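Local coordinates for fatty-acid-binding protein 1 (Arabidopsis thaliana, PDB 4DOO) that binds fatty acids, with a preference for saturated ones, in a pocket of its chalcone-isomerase-like fold, and may take part in alpha-linolenic acid metabolism in the plastid, at residues V111-R114 with L115-G119; Q128-T131 with S132-K135. One frame throughout, in Å; residues are numbered along the deposited sequence.

Contact 1 (V111-R114 with L115-G119); sequences VGNR and LKKFG
Val111 sends CG1 anti to its backbone N (chi1 174°), while one turn on Leu115 keeps CG anti to its own carbonyl carbon (chi1 -72°); with these torsions the branched chains project together from the same side of the helix, Val111 CG1 4.0 Å from Leu115 CD1. Leu115 CG also rests on the carbonyl oxygen of Val111, at 3.3 Å from Val111 O. That oxygen takes the amide of Leu115 almost head-on, Leu115 N to Val111 O being 2.9 Å. Shortening Leu115 to an alanine would remove CG and both methyls, and is likely to strip Val111 CG1 of this intrahelical partner and open a gap toward Leu126 and Leu127 of helix 124-131. The stretch is the C-terminal end of helix 100-118 in the chalcone-isomerase-like fold, amphipathic here: Val111 and Leu115 face helix 124-131, whereas Asn113 and Lys117 lie along its outer surface. Lys116 N continues the i to i+4 pattern to Gly112 O, but further on Lys117 N makes two weak bonds, to Asn113 O and Arg114 O, and Phe118 N reaches Arg114 O at 3.0 Å; Gly119 then leaves helical geometry. Lys117, bent at its middle torsions, curls back alongside Asn113 and brings CE to 3.3 Å from Asn113 OD1. A water that donates to Asn113 O accepts a weak bond from Lys117 NZ. The same Asn113 OD1 weakly accepts from Arg114 NH1 at 2.8 Å. The guanidinium group has its stronger partner in Asp179 of helix 171-182, a salt bridge through Arg114 NE that ties the two helices together.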
loop_
_atom_site.group_PDB
_atom_site.type_symbol
_atom_site.label_atom_id
_atom_site.label_comp_id
_atom_site.label_asym_id
_atom_site.label_seq_id
_atom_site.Cartn_x
_atom_site.Cartn_y
_atom_site.Cartn_z
ATOM N N VAL A 111 -8.797 -6.295 4.727
ATOM C CA VAL A 111 -7.706 -7.253 4.599
ATOM C C VAL A 111 -8.292 -8.662 4.533
ATOM O O VAL A 111 -7.834 -9.499 3.756
ATOM C CB VAL A 111 -6.728 -7.142 5.787
ATOM C CG1 VAL A 111 -5.686 -8.249 5.713
ATOM C CG2 VAL A 111 -6.041 -5.776 5.763
ATOM N N GLY A 112 -9.318 -8.911 5.344
ATOM C CA GLY A 112 -9.962 -10.214 5.350
ATOM C C GLY A 112 -10.535 -10.578 3.991
ATOM O O GLY A 112 -10.353 -11.700 3.515
ATOM N N ASN A 113 -11.229 -9.630 3.369
ATOM C CA ASN A 113 -11.826 -9.828 2.049
ATOM C C ASN A 113 -10.757 -10.279 1.057
ATOM O O ASN A 113 -10.985 -11.173 0.238
ATOM C CB ASN A 113 -12.481 -8.518 1.568
ATOM C CG ASN A 113 -12.927 -8.564 0.100
ATOM O OD1 ASN A 113 -12.106 -8.496 -0.823
ATOM N ND2 ASN A 113 -14.237 -8.673 -0.118
ATOM N N ARG A 114 -9.580 -9.669 1.145
ATOM C CA ARG A 114 -8.491 -10.007 0.239
ATOM C C ARG A 114 -7.830 -11.343 0.552
ATOM O O ARG A 114 -7.461 -12.082 -0.364
ATOM C CB ARG A 114 -7.455 -8.880 0.225
ATOM C CG ARG A 114 -7.950 -7.596 -0.442
ATOM C CD ARG A 114 -8.345 -7.837 -1.897
ATOM N NE ARG A 114 -8.630 -6.602 -2.626
ATOM C CZ ARG A 114 -9.716 -5.855 -2.458
ATOM N NH1 ARG A 114 -10.643 -6.204 -1.577
ATOM N NH2 ARG A 114 -9.879 -4.754 -3.178
ATOM N N LEU A 115 -7.688 -11.663 1.836
ATOM C CA LEU A 115 -7.083 -12.926 2.233
ATOM C C LEU A 115 -7.879 -14.128 1.724
ATOM O O LEU A 115 -7.298 -15.117 1.281
ATOM C CB LEU A 115 -6.951 -13.007 3.756
ATOM C CG LEU A 115 -5.881 -12.116 4.386
ATOM C CD1 LEU A 115 -5.913 -12.260 5.899
ATOM C CD2 LEU A 115 -4.512 -12.505 3.839
ATOM N N LYS A 116 -9.205 -14.047 1.785
ATOM C CA LYS A 116 -10.034 -15.152 1.312
ATOM C C LYS A 116 -10.064 -15.166 -0.210
ATOM O O LYS A 116 -10.328 -16.196 -0.831
ATOM C CB LYS A 116 -11.468 -15.032 1.831
ATOM C CG LYS A 116 -12.322 -16.234 1.456
ATOM C CD LYS A 116 -13.806 -15.972 1.617
ATOM C CE LYS A 116 -14.606 -17.176 1.143
ATOM N NZ LYS A 116 -16.062 -16.887 1.068
ATOM N N LYS A 117 -9.793 -14.011 -0.803
ATOM C CA LYS A 117 -9.789 -13.874 -2.251
ATOM C C LYS A 117 -8.564 -14.555 -2.849
ATOM O O LYS A 117 -8.634 -15.132 -3.932
ATOM C CB LYS A 117 -9.774 -12.395 -2.633
ATOM C CG LYS A 117 -10.108 -12.112 -4.085
ATOM C CD LYS A 117 -11.569 -11.709 -4.243
ATOM C CE LYS A 117 -11.852 -10.390 -3.533
ATOM N NZ LYS A 117 -13.247 -9.914 -3.750
ATOM N N PHE A 118 -7.445 -14.495 -2.132
ATOM C CA PHE A 118 -6.194 -15.072 -2.610
ATOM C C PHE A 118 -5.693 -16.320 -1.885
ATOM O O PHE A 118 -4.882 -17.065 -2.431
ATOM C CB PHE A 118 -5.094 -14.010 -2.553
ATOM C CG PHE A 118 -5.346 -12.822 -3.440
ATOM C CD1 PHE A 118 -4.848 -11.570 -3.098
ATOM C CD2 PHE A 118 -6.067 -12.956 -4.625
ATOM C CE1 PHE A 118 -5.065 -10.465 -3.923
ATOM C CE2 PHE A 118 -6.289 -11.859 -5.457
ATOM C CZ PHE A 118 -5.787 -10.611 -5.104
ATOM N N GLY A 119 -6.158 -16.555 -0.666
ATOM C CA GLY A 119 -5.662 -17.709 0.064
ATOM C C GLY A 119 -6.666 -18.745 0.520
ATOM O O GLY A 119 -7.861 -18.651 0.231
HETATM O O HOH W 1 -13.490 -12.007 -1.126
#

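Contact 2 (Q128-T131 with S132-K135); sequences QSFT and SLFK. With DAO (lauric acid), chain C.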
loop_
_atom_site.group_PDB
_atom_site.type_symbol
_atom_site.label_atom_id
_atom_site.label_comp_id
_atom_site.label_asym_id
_atom_site.label_seq_id
_atom_site.Cartn_x
_atom_site.Cartn_y
_atom_site.Cartn_z
ATOM N N GLN A 128 -5.288 -12.735 12.318
ATOM C CA GLN A 128 -5.119 -12.403 13.728
ATOM C C GLN A 128 -3.688 -11.968 14.027
ATOM O O GLN A 128 -3.461 -11.125 14.894
ATOM C CB GLN A 128 -5.501 -13.593 14.614
ATOM C CG GLN A 128 -5.423 -13.303 16.108
ATOM C CD GLN A 128 -6.185 -12.049 16.506
ATOM O OE1 GLN A 128 -7.382 -11.920 16.238
ATOM N NE2 GLN A 128 -5.491 -11.115 17.148
ATOM N N SER A 129 -2.721 -12.539 13.315
ATOM C CA SER A 129 -1.325 -12.169 13.530
ATOM C C SER A 129 -1.117 -10.719 13.100
ATOM O O SER A 129 -0.253 -10.014 13.634
ATOM C CB SER A 129 -0.388 -13.094 12.741
ATOM O OG SER A 129 -0.570 -12.958 11.343
ATOM N N PHE A 130 -1.910 -10.278 12.127
ATOM C CA PHE A 130 -1.823 -8.903 11.643
ATOM C C PHE A 130 -2.472 -7.991 12.680
ATOM O O PHE A 130 -1.893 -6.990 13.100
ATOM C CB PHE A 130 -2.547 -8.758 10.302
ATOM C CG PHE A 130 -2.516 -7.362 9.744
ATOM C CD1 PHE A 130 -1.309 -6.766 9.387
ATOM C CD2 PHE A 130 -3.694 -6.638 9.584
ATOM C CE1 PHE A 130 -1.275 -5.464 8.875
ATOM C CE2 PHE A 130 -3.673 -5.339 9.074
ATOM C CZ PHE A 130 -2.459 -4.752 8.719
ATOM N N THR A 131 -3.681 -8.353 13.093
ATOM C CA THR A 131 -4.422 -7.589 14.091
ATOM C C THR A 131 -3.596 -7.374 15.360
ATOM O O THR A 131 -3.561 -6.270 15.912
ATOM C CB THR A 131 -5.726 -8.320 14.484
ATOM O OG1 THR A 131 -6.577 -8.431 13.337
ATOM C CG2 THR A 131 -6.460 -7.557 15.588
ATOM N N SER A 132 -2.936 -8.435 15.819
ATOM C CA SER A 132 -2.126 -8.377 17.030
ATOM C C SER A 132 -1.021 -7.328 16.986
ATOM O O SER A 132 -0.530 -6.896 18.028
ATOM C CB SER A 132 -1.511 -9.751 17.325
ATOM O OG SER A 132 -2.519 -10.709 17.601
ATOM N N LEU A 133 -0.622 -6.923 15.787
ATOM C CA LEU A 133 0.424 -5.917 15.654
ATOM C C LEU A 133 -0.024 -4.587 16.260
ATOM O O LEU A 133 0.803 -3.774 16.680
ATOM C CB LEU A 133 0.785 -5.710 14.180
ATOM C CG LEU A 133 1.401 -6.884 13.407
ATOM C CD1 LEU A 133 1.640 -6.462 11.962
ATOM C CD2 LEU A 133 2.710 -7.316 14.059
ATOM N N PHE A 134 -1.334 -4.370 16.316
ATOM C CA PHE A 134 -1.865 -3.120 16.854
ATOM C C PHE A 134 -2.578 -3.297 18.190
ATOM O O PHE A 134 -3.374 -2.447 18.594
ATOM C CB PHE A 134 -2.829 -2.482 15.849
ATOM C CG PHE A 134 -2.325 -2.497 14.433
ATOM C CD1 PHE A 134 -2.537 -3.606 13.620
ATOM C CD2 PHE A 134 -1.615 -1.418 13.921
ATOM C CE1 PHE A 134 -2.048 -3.641 12.316
ATOM C CE2 PHE A 134 -1.120 -1.444 12.618
ATOM C CZ PHE A 134 -1.336 -2.557 11.815
ATOM N N LYS A 135 -2.280 -4.393 18.880
ATOM C CA LYS A 135 -2.907 -4.690 20.165
ATOM C C LYS A 135 -2.644 -3.648 21.257
ATOM O O LYS A 135 -3.451 -3.496 22.171
ATOM C CB LYS A 135 -2.452 -6.067 20.659
ATOM C CG LYS A 135 -0.948 -6.183 20.860
ATOM C CD LYS A 135 -0.540 -7.601 21.251
ATOM C CE LYS A 135 -1.144 -8.008 22.586
ATOM N NZ LYS A 135 -0.708 -7.106 23.690
HETATM O O1 DAO C . -9.110 -0.729 5.456
HETATM O O2 DAO C . -7.905 1.015 4.850
HETATM C C1 DAO C . -8.013 -0.195 5.162
HETATM C C2 DAO C . -6.763 -1.044 5.198
HETATM C C3 DAO C . -5.876 -0.607 6.352
HETATM C C4 DAO C . -4.694 -1.569 6.537
HETATM C C5 DAO C . -3.646 -0.977 7.482
HETATM C C6 DAO C . -4.036 -1.177 8.944
HETATM C C7 DAO C . -3.412 -0.115 9.835
HETATM C C8 DAO C . -4.158 -0.041 11.158
HETATM C C9 DAO C . -3.663 1.118 12.006
HETATM C C10 DAO C . -4.366 1.123 13.360
HETATM C C11 DAO C . -3.471 1.740 14.429
HETATM C C12 DAO C . -4.240 1.945 15.716
#
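Aromatic packing and backbone hydrogen bonding combine in this local contact, where helix 124-131 passes into the segment leading to strand 145-151 and two phenylalanines line the laurate pocket. The rings of Phe130 and Phe134 form an edge-to-face pair, centroids 5.3 Å apart and planes at 76°. Phe134 supplies the edge: its CE1 lies over the Phe130 face, toward the rim, 3.8 Å from Phe130 CZ. Phe130 holds CG anti to the backbone N (chi1 179°), which brings the end of the ring back toward the following turn, where Phe134 meets its face. The side chain of Leu133 crosses that of Phe130 at about a right angle, with Leu133 CD1 near Phe130 CD1. One face of the Phe134 ring is covered by Leu133 CB; over the opposite face runs the laurate chain, Phe134 CE2 being 3.7 Å from DAO C8. Phe130 instead meets the ligand at its edge, CZ lying 3.9 Å from DAO C6. Behind the rings the backbone tightens. Gln128 O is gripped twice by Ser132, through N and through OG, each at 2.9 Å and from opposite faces of the carbonyl plane. Leu133 N and Phe134 N then bond three residues back, to Phe130 O and Thr131 O, both donors standing above the carbonyl planes. Phe107 of helix 100-118 meets both rings, and Val158 of strand 155-160 touches Phe134. Carbon alone meets carbon where the two rings approach the ligand, so the wall probably holds the alkyl chain through dispersion and the hydrophobic effect rather than through polar bonds.

Overall arrangement
Contacts 1 and 2 follow each other in the chain, on helix 100-118 and on helix 124-131 with the residues after it, centres about 16 Å apart. They touch where Val111 CG2 packs 4.1 Å from Phe130 CE2, so the apolar side of the first helix leans on a wall residue of the laurate pocket. The laurate bound beside Phe130 and Phe134 lies close to both: the side chain of Val111 is about 4 Å from it at nearest atoms, and contact 2 flanks the middle and far part of its chain. Its carboxylate is held elsewhere, by Arg30, Tyr43 and Ser110, the neighbour of Val111, so helix 100-118 carries residues beside both carboxylate and alkyl chain.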